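AlkZ (Streptomyces sahachiroi, PDB 5UUJ) belongs to the AlkZ-like family of DNA glycosylases, of the helix-turn-helix clan, and folds into a mixed helical and beta structure. Local coordinates at residues A[77-82]-A[96-101]; A[295-300]-A[305-310]. One frame throughout, in Å; residues are numbered along the deposited sequence.

Interaction 1: residues A[77-82]-A[96-101]; sequences WAMRGT and SLMANT
Met-98 lays its side chain against the turn from Ala-78 to Gly-81, and on the side of 96-101 it alone makes the contact. Ser-96, already well within helix 91-100, has its hydroxyl hydrogen-bonded to Pro-202 O, while Leu-97 turns to Ala-207 and Val-211 of helix 204-219. Next comes Met-98, modelled as selenomethionine. Its CG stands beside the backbone N (chi1 -62°), and further bends at chi2 and chi3 curl the chain against the turn. Met-98 CG lies 3.7 Å from Ala-78 O, SE sits 3.8 Å from Met-79 CA, and the methyl CE reaches to 3.6 Å from Arg-80 N. Side chain to side chain the approach is looser, Met-79 CG standing 4.4 Å from Met-98 SE. A long, unbranched, flexible side chain suits this place because it can mould itself to peptide groups whose polar atoms have other partners: Ala-78 O accepts from Gly-81 N and from the indole of Trp-171, and the Arg-80 backbone pairs with Leu-231. The methyl of Ala-78 packs on His-84 and Leu-86. Farther on, Thr-101 turns back on the chain, its OG1 giving a 2.7 Å bond to Met-98 O in the carbonyl plane, an acceptor that also receives Thr-101 N. Thr-82 does something similar in the turn, OG1 to Met-79 O at 3.1 Å, with a C=O...OG1 angle of 174°. Gly-81, at positive phi, supplies a backbone shape that glycine adopts easily. By their backbone angles, residues 78-81 form a type II beta turn that overlaps a type I' turn at 79-82: a tight connection between strands 74-77 and 83-86, packed against the following helix 91-100 in the buried interior of the AlkZ-like fold.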
ATOM      1  N   TRP A  77      -9.684   0.616   3.906  1.00 17.07           N
ATOM      2  CA  TRP A  77      -8.933  -0.605   4.158  1.00 16.17           C
ATOM      3  C   TRP A  77      -8.936  -1.473   2.912  1.00 15.51           C
ATOM      4  O   TRP A  77      -9.990  -1.756   2.348  1.00 20.88           O
ATOM      5  CB  TRP A  77      -9.525  -1.351   5.355  1.00 15.78           C
ATOM      6  CG  TRP A  77      -9.378  -0.583   6.625  1.00 18.38           C
ATOM      7  CD1 TRP A  77      -8.446  -0.786   7.601  1.00 21.82           C
ATOM      8  CD2 TRP A  77     -10.169   0.532   7.053  1.00 25.05           C
ATOM      9  NE1 TRP A  77      -8.613   0.126   8.614  1.00 23.16           N
ATOM     10  CE2 TRP A  77      -9.665   0.948   8.303  1.00 25.07           C
ATOM     11  CE3 TRP A  77     -11.259   1.217   6.504  1.00 25.63           C
ATOM     12  CZ2 TRP A  77     -10.214   2.012   9.014  1.00 27.84           C
ATOM     13  CZ3 TRP A  77     -11.803   2.276   7.210  1.00 25.61           C
ATOM     14  CH2 TRP A  77     -11.279   2.663   8.452  1.00 28.46           C
ATOM     15  N   ALA A  78      -7.743  -1.873   2.482  1.00 15.36           N
ATOM     16  CA  ALA A  78      -7.575  -2.649   1.264  1.00 15.47           C
ATOM     17  C   ALA A  78      -6.621  -3.823   1.504  1.00 15.60           C
ATOM     18  O   ALA A  78      -6.936  -4.726   2.285  1.00 15.68           O
ATOM     19  CB  ALA A  78      -7.073  -1.755   0.133  1.00 15.49           C
HETATM   20  N   MSE A  79      -5.462  -3.810   0.847  1.00 15.70           N
HETATM   21  CA  MSE A  79      -4.545  -4.951   0.880  1.00 16.02           C
HETATM   22  C   MSE A  79      -4.116  -5.323   2.295  1.00 16.10           C
HETATM   23  O   MSE A  79      -3.725  -4.462   3.086  1.00 15.96           O
HETATM   24  CB  MSE A  79      -3.303  -4.666   0.035  1.00 16.18           C
HETATM   25  CG  MSE A  79      -3.483  -4.979  -1.443  1.00 16.45           C
HETATM   26 SE   MSE A  79      -4.797  -3.828  -2.322  1.00 31.62          SE
HETATM   27  CE  MSE A  79      -3.872  -2.132  -2.027  1.00 15.88           C
ATOM     28  N   ARG A  80      -4.202  -6.617   2.597  1.00 16.42           N
ATOM     29  CA  ARG A  80      -3.817  -7.154   3.901  1.00 16.69           C
ATOM     30  C   ARG A  80      -4.651  -6.544   5.031  1.00 16.44           C
ATOM     31  O   ARG A  80      -4.293  -6.644   6.201  1.00 16.69           O
ATOM     32  CB  ARG A  80      -2.322  -6.920   4.150  1.00 16.98           C
ATOM     33  CG  ARG A  80      -1.432  -7.422   3.013  1.00 20.45           C
ATOM     34  CD  ARG A  80       0.047  -7.151   3.253  1.00 17.65           C
ATOM     35  NE  ARG A  80       0.328  -5.731   3.467  1.00 22.21           N
ATOM     36  CZ  ARG A  80       0.436  -4.819   2.503  1.00 21.58           C
ATOM     37  NH1 ARG A  80       0.278  -5.151   1.226  1.00 16.92           N
ATOM     38  NH2 ARG A  80       0.698  -3.559   2.821  1.00 27.82           N
ATOM     39  N   GLY A  81      -5.765  -5.916   4.670  1.00 16.07           N
ATOM     40  CA  GLY A  81      -6.659  -5.321   5.645  1.00 15.94           C
ATOM     41  C   GLY A  81      -6.167  -4.015   6.245  1.00 15.89           C
ATOM     42  O   GLY A  81      -6.771  -3.507   7.188  1.00 15.96           O
ATOM     43  N   THR A  82      -5.082  -3.462   5.708  1.00 15.86           N
ATOM     44  CA  THR A  82      -4.524  -2.223   6.248  1.00 17.58           C
ATOM     45  C   THR A  82      -5.069  -0.996   5.518  1.00 15.90           C
ATOM     46  O   THR A  82      -5.476  -1.071   4.356  1.00 15.63           O
ATOM     47  CB  THR A  82      -2.984  -2.203   6.163  1.00 16.03           C
ATOM     48  OG1 THR A  82      -2.575  -2.210   4.794  1.00 18.47           O
ATOM     49  CG2 THR A  82      -2.384  -3.406   6.876  1.00 16.49           C
ATOM     50  N   SER A  96     -12.574  -5.668  -4.566  1.00 18.12           N
ATOM     51  CA  SER A  96     -13.254  -6.893  -4.974  1.00 18.04           C
ATOM     52  C   SER A  96     -12.410  -8.128  -4.662  1.00 20.59           C
ATOM     53  O   SER A  96     -12.927  -9.150  -4.212  1.00 18.07           O
ATOM     54  CB  SER A  96     -13.581  -6.852  -6.467  1.00 19.55           C
ATOM     55  OG  SER A  96     -14.158  -8.074  -6.899  1.00 23.78           O
ATOM     56  N   LEU A  97     -11.107  -8.023  -4.894  1.00 23.19           N
ATOM     57  CA  LEU A  97     -10.204  -9.139  -4.654  1.00 20.14           C
ATOM     58  C   LEU A  97     -10.028  -9.401  -3.160  1.00 19.19           C
ATOM     59  O   LEU A  97      -9.821 -10.542  -2.750  1.00 17.89           O
ATOM     60  CB  LEU A  97      -8.847  -8.875  -5.312  1.00 19.29           C
ATOM     61  CG  LEU A  97      -8.539  -9.723  -6.548  1.00 23.54           C
ATOM     62  CD1 LEU A  97      -9.608  -9.554  -7.614  1.00 21.82           C
ATOM     63  CD2 LEU A  97      -7.167  -9.377  -7.105  1.00 21.78           C
HETATM   64  N   MSE A  98     -10.113  -8.352  -2.347  1.00 17.12           N
HETATM   65  CA  MSE A  98     -10.021  -8.514  -0.900  1.00 16.75           C
HETATM   66  C   MSE A  98     -11.278  -9.193  -0.358  1.00 16.73           C
HETATM   67  O   MSE A  98     -11.198 -10.067   0.500  1.00 16.76           O
HETATM   68  CB  MSE A  98      -9.814  -7.164  -0.202  1.00 16.30           C
HETATM   69  CG  MSE A  98      -8.524  -6.439  -0.570  1.00 16.27           C
HETATM   70 SE   MSE A  98      -6.928  -7.561  -0.458  1.00 19.97          SE
HETATM   71  CE  MSE A  98      -7.143  -8.224   1.367  1.00 16.50           C
ATOM     72  N   ALA A  99     -12.440  -8.785  -0.860  1.00 16.77           N
ATOM     73  CA  ALA A  99     -13.698  -9.406  -0.464  1.00 16.99           C
ATOM     74  C   ALA A  99     -13.703 -10.885  -0.842  1.00 17.23           C
ATOM     75  O   ALA A  99     -14.279 -11.714  -0.139  1.00 21.41           O
ATOM     76  CB  ALA A  99     -14.875  -8.689  -1.109  1.00 16.95           C
ATOM     77  N   ASN A 100     -13.040 -11.210  -1.945  1.00 17.67           N
ATOM     78  CA  ASN A 100     -12.981 -12.582  -2.434  1.00 19.44           C
ATOM     79  C   ASN A 100     -12.259 -13.526  -1.467  1.00 18.56           C
ATOM     80  O   ASN A 100     -12.490 -14.731  -1.492  1.00 18.71           O
ATOM     81  CB  ASN A 100     -12.300 -12.616  -3.807  1.00 18.87           C
ATOM     82  CG  ASN A 100     -12.186 -14.023  -4.371  1.00 19.66           C
ATOM     83  OD1 ASN A 100     -13.185 -14.633  -4.748  1.00 20.02           O
ATOM     84  ND2 ASN A 100     -10.962 -14.538  -4.442  1.00 21.74           N
ATOM     85  N   THR A 101     -11.396 -12.983  -0.610  1.00 18.53           N
ATOM     86  CA  THR A 101     -10.660 -13.817   0.342  1.00 18.06           C
ATOM     87  C   THR A 101     -11.594 -14.400   1.399  1.00 19.17           C
ATOM     88  O   THR A 101     -11.296 -15.439   1.984  1.00 24.61           O
ATOM     89  CB  THR A 101      -9.537 -13.037   1.056  1.00 18.68           C
ATOM     90  OG1 THR A 101     -10.102 -12.044   1.923  1.00 18.89           O
ATOM     91  CG2 THR A 101      -8.610 -12.378   0.047  1.00 18.70           C
TER

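Interaction 2: residues A[295-300]-A[305-310]; sequences GTKDEV and EHRSAV
One face of the Arg-307 guanidinium is covered by the last methylenes of Lys-297, whose CE stands 3.5 Å from Arg-307 NH2, while Thr-296 OG1 approaches the group obliquely. The second flat group, the His-306 ring, carries Glu-305 CG 3.8 Å above its centre; it also stacks with Phe-343 and gives NE2 to a hydrogen bond with Asp-345. The motif on the other side is a type I beta turn, Gly-295 to Asp-298, closed by Asp-298 N to Gly-295 O and placing Thr-296 and Lys-297 at its two central positions. Gly-295, with a phi of 97°, fits the exit from helix 289-292, where a side chain would press on the preceding carbonyl. Arg-307 reaches the turn because its CG is anti to the backbone N (chi1 -169°) and the chain then runs extended to NE, crossing the Thr-296 side chain at about a right angle. Arg-307 CD passes 4.0 Å from Thr-296 O. Lys-297 bends at chi2 and chi4, and its methylenes, rather than its ammonium, do the touching. Several of its torsions lie off staggered values, so the position of the chain end is approximate. The two charges are alike, Lys-297 NZ lying roughly 4.6 Å from Arg-307 NH2, so some repulsion probably remains, tempered by solvent. Long chains with apolar shafts and charged ends suit this surface position. Val-310, which is buried, packs on Leu-291 and Phe-343, and its N bonds to Arg-307 O in the short, weakly bonded helix. Asp-298, the last residue of the turn, is salt-bridged to Arg-260. No hydrogen bond joins the two segments: Arg-307 NE, buried by the contact and without a partner in the model, lies 3.9 Å from Thr-296 OG1.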
ATOM      1  N   GLY A 295       7.656  -7.141  -0.752  1.00 17.76           N
ATOM      2  CA  GLY A 295       7.606  -7.656   0.604  1.00 18.70           C
ATOM      3  C   GLY A 295       8.957  -7.583   1.295  1.00 18.36           C
ATOM      4  O   GLY A 295       9.996  -7.809   0.673  1.00 18.00           O
ATOM      5  N   THR A 296       8.942  -7.269   2.588  1.00 18.65           N
ATOM      6  CA  THR A 296      10.169  -7.207   3.379  1.00 24.13           C
ATOM      7  C   THR A 296      10.851  -8.569   3.464  1.00 20.10           C
ATOM      8  O   THR A 296      12.032  -8.655   3.799  1.00 25.80           O
ATOM      9  CB  THR A 296       9.894  -6.708   4.810  1.00 23.13           C
ATOM     10  OG1 THR A 296       8.978  -7.598   5.462  1.00 23.01           O
ATOM     11  CG2 THR A 296       9.314  -5.305   4.788  1.00 17.97           C
ATOM     12  N   LYS A 297      10.104  -9.626   3.153  1.00 24.33           N
ATOM     13  CA  LYS A 297      10.619 -10.991   3.201  1.00 35.48           C
ATOM     14  C   LYS A 297      11.572 -11.303   2.046  1.00 35.09           C
ATOM     15  O   LYS A 297      12.346 -12.256   2.125  1.00 36.90           O
ATOM     16  CB  LYS A 297       9.463 -11.997   3.177  1.00 36.98           C
ATOM     17  CG  LYS A 297       9.318 -12.852   4.425  1.00 43.32           C
ATOM     18  CD  LYS A 297       8.215 -12.327   5.336  1.00 42.45           C
ATOM     19  CE  LYS A 297       8.060 -13.169   6.600  1.00 43.98           C
ATOM     20  NZ  LYS A 297       8.804 -14.464   6.548  1.00 46.84           N
ATOM     21  N   ASP A 298      11.508 -10.521   0.970  1.00 23.07           N
ATOM     22  CA  ASP A 298      12.311 -10.814  -0.220  1.00 22.23           C
ATOM     23  C   ASP A 298      13.803 -10.619   0.052  1.00 21.93           C
ATOM     24  O   ASP A 298      14.275  -9.496   0.248  1.00 19.25           O
ATOM     25  CB  ASP A 298      11.876  -9.947  -1.402  1.00 19.01           C
ATOM     26  CG  ASP A 298      12.286 -10.543  -2.739  1.00 19.19           C
ATOM     27  OD1 ASP A 298      13.269 -11.309  -2.771  1.00 20.06           O
ATOM     28  OD2 ASP A 298      11.617 -10.256  -3.752  1.00 18.64           O
ATOM     29  N   GLU A 299      14.542 -11.724   0.032  1.00 25.70           N
ATOM     30  CA  GLU A 299      15.931 -11.735   0.478  1.00 30.36           C
ATOM     31  C   GLU A 299      16.918 -11.123  -0.518  1.00 30.72           C
ATOM     32  O   GLU A 299      18.061 -10.853  -0.156  1.00 27.58           O
ATOM     33  CB  GLU A 299      16.353 -13.171   0.807  1.00 35.19           C
ATOM     34  CG  GLU A 299      15.629 -13.736   2.028  1.00 40.97           C
ATOM     35  CD  GLU A 299      16.020 -15.165   2.362  1.00 47.00           C
ATOM     36  OE1 GLU A 299      17.218 -15.505   2.250  1.00 50.70           O
ATOM     37  OE2 GLU A 299      15.124 -15.948   2.743  1.00 48.46           O
ATOM     38  N   VAL A 300      16.497 -10.895  -1.761  1.00 22.10           N
ATOM     39  CA  VAL A 300      17.390 -10.258  -2.730  1.00 20.00           C
ATOM     40  C   VAL A 300      17.445  -8.751  -2.494  1.00 19.36           C
ATOM     41  O   VAL A 300      18.396  -8.091  -2.906  1.00 21.96           O
ATOM     42  CB  VAL A 300      16.970 -10.527  -4.196  1.00 20.17           C
ATOM     43  CG1 VAL A 300      16.894 -12.025  -4.466  1.00 21.36           C
ATOM     44  CG2 VAL A 300      15.650  -9.839  -4.532  1.00 20.50           C
ATOM     45  N   GLU A 305      19.392 -11.709   7.718  1.00 31.05           N
ATOM     46  CA  GLU A 305      20.013 -11.446   9.012  1.00 35.51           C
ATOM     47  C   GLU A 305      19.836  -9.988   9.441  1.00 33.58           C
ATOM     48  O   GLU A 305      20.048  -9.651  10.605  1.00 40.78           O
ATOM     49  CB  GLU A 305      21.504 -11.809   8.987  1.00 33.86           C
ATOM     50  CG  GLU A 305      22.387 -10.925   8.108  1.00 36.43           C
ATOM     51  CD  GLU A 305      22.496 -11.421   6.676  1.00 43.39           C
ATOM     52  OE1 GLU A 305      21.593 -12.158   6.218  1.00 42.08           O
ATOM     53  OE2 GLU A 305      23.495 -11.075   6.007  1.00 47.55           O
ATOM     54  N   HIS A 306      19.448  -9.129   8.501  1.00 31.97           N
ATOM     55  CA  HIS A 306      19.250  -7.709   8.784  1.00 28.73           C
ATOM     56  C   HIS A 306      17.773  -7.321   8.805  1.00 26.76           C
ATOM     57  O   HIS A 306      17.438  -6.144   8.944  1.00 29.60           O
ATOM     58  CB  HIS A 306      19.983  -6.856   7.747  1.00 29.61           C
ATOM     59  CG  HIS A 306      21.472  -6.996   7.790  1.00 30.92           C
ATOM     60  ND1 HIS A 306      22.168  -7.197   8.963  1.00 33.23           N
ATOM     61  CD2 HIS A 306      22.399  -6.969   6.803  1.00 28.92           C
ATOM     62  CE1 HIS A 306      23.458  -7.285   8.698  1.00 33.31           C
ATOM     63  NE2 HIS A 306      23.626  -7.149   7.394  1.00 34.13           N
ATOM     64  N   ARG A 307      16.893  -8.308   8.669  1.00 31.82           N
ATOM     65  CA  ARG A 307      15.466  -8.042   8.529  1.00 35.72           C
ATOM     66  C   ARG A 307      14.858  -7.437   9.796  1.00 38.15           C
ATOM     67  O   ARG A 307      14.003  -6.554   9.722  1.00 33.08           O
ATOM     68  CB  ARG A 307      14.726  -9.330   8.159  1.00 42.22           C
ATOM     69  CG  ARG A 307      13.282  -9.110   7.745  1.00 47.19           C
ATOM     70  CD  ARG A 307      12.580 -10.414   7.395  1.00 48.41           C
ATOM     71  NE  ARG A 307      11.127 -10.249   7.380  1.00 49.51           N
ATOM     72  CZ  ARG A 307      10.336 -10.413   8.440  1.00 53.06           C
ATOM     73  NH1 ARG A 307      10.846 -10.755   9.620  1.00 49.08           N
ATOM     74  NH2 ARG A 307       9.026 -10.236   8.322  1.00 53.04           N
ATOM     75  N   SER A 308      15.308  -7.907  10.954  1.00 27.01           N
ATOM     76  CA  SER A 308      14.757  -7.459  12.230  1.00 31.45           C
ATOM     77  C   SER A 308      15.066  -5.988  12.503  1.00 31.13           C
ATOM     78  O   SER A 308      14.399  -5.354  13.317  1.00 33.82           O
ATOM     79  CB  SER A 308      15.295  -8.321  13.374  1.00 32.79           C
ATOM     80  OG  SER A 308      16.698  -8.180  13.498  1.00 36.74           O
ATOM     81  N   ALA A 309      16.072  -5.448  11.823  1.00 26.23           N
ATOM     82  CA  ALA A 309      16.412  -4.035  11.965  1.00 28.44           C
ATOM     83  C   ALA A 309      15.428  -3.149  11.198  1.00 28.08           C
ATOM     84  O   ALA A 309      15.258  -1.974  11.519  1.00 25.91           O
ATOM     85  CB  ALA A 309      17.826  -3.782  11.485  1.00 27.87           C
ATOM     86  N   VAL A 310      14.781  -3.726  10.188  1.00 20.64           N
ATOM     87  CA  VAL A 310      13.825  -2.995   9.361  1.00 23.52           C
ATOM     88  C   VAL A 310      12.391  -3.259   9.812  1.00 24.83           C
ATOM     89  O   VAL A 310      11.650  -2.328  10.126  1.00 21.53           O
ATOM     90  CB  VAL A 310      13.965  -3.378   7.873  1.00 18.94           C
ATOM     91  CG1 VAL A 310      12.978  -2.591   7.016  1.00 24.47           C
ATOM     92  CG2 VAL A 310      15.388  -3.131   7.391  1.00 21.63           C
TER

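From the N terminus, interaction 1 comes first: it closes the excursion through strand 83-86 and the start of helix 91-100, bringing that helix back onto the turn after strand 74-77, with helices 162-172 and 224-232 packed around it. Interaction 2 follows some two hundred residues later and closes a much shorter loop, only four residues lying between its segments, between helix 289-292 and helix 307-310. The two are in series, neither nested nor crossed. The centres of interaction 1 and interaction 2 are about 24 Å apart. The nearest atoms of interactions 1 and 2 are about 8 Å apart, without touching. Interaction 1 is thus interior packing, whereas 295-300 with 305-310 is surface packing beside the loop of Phe-343.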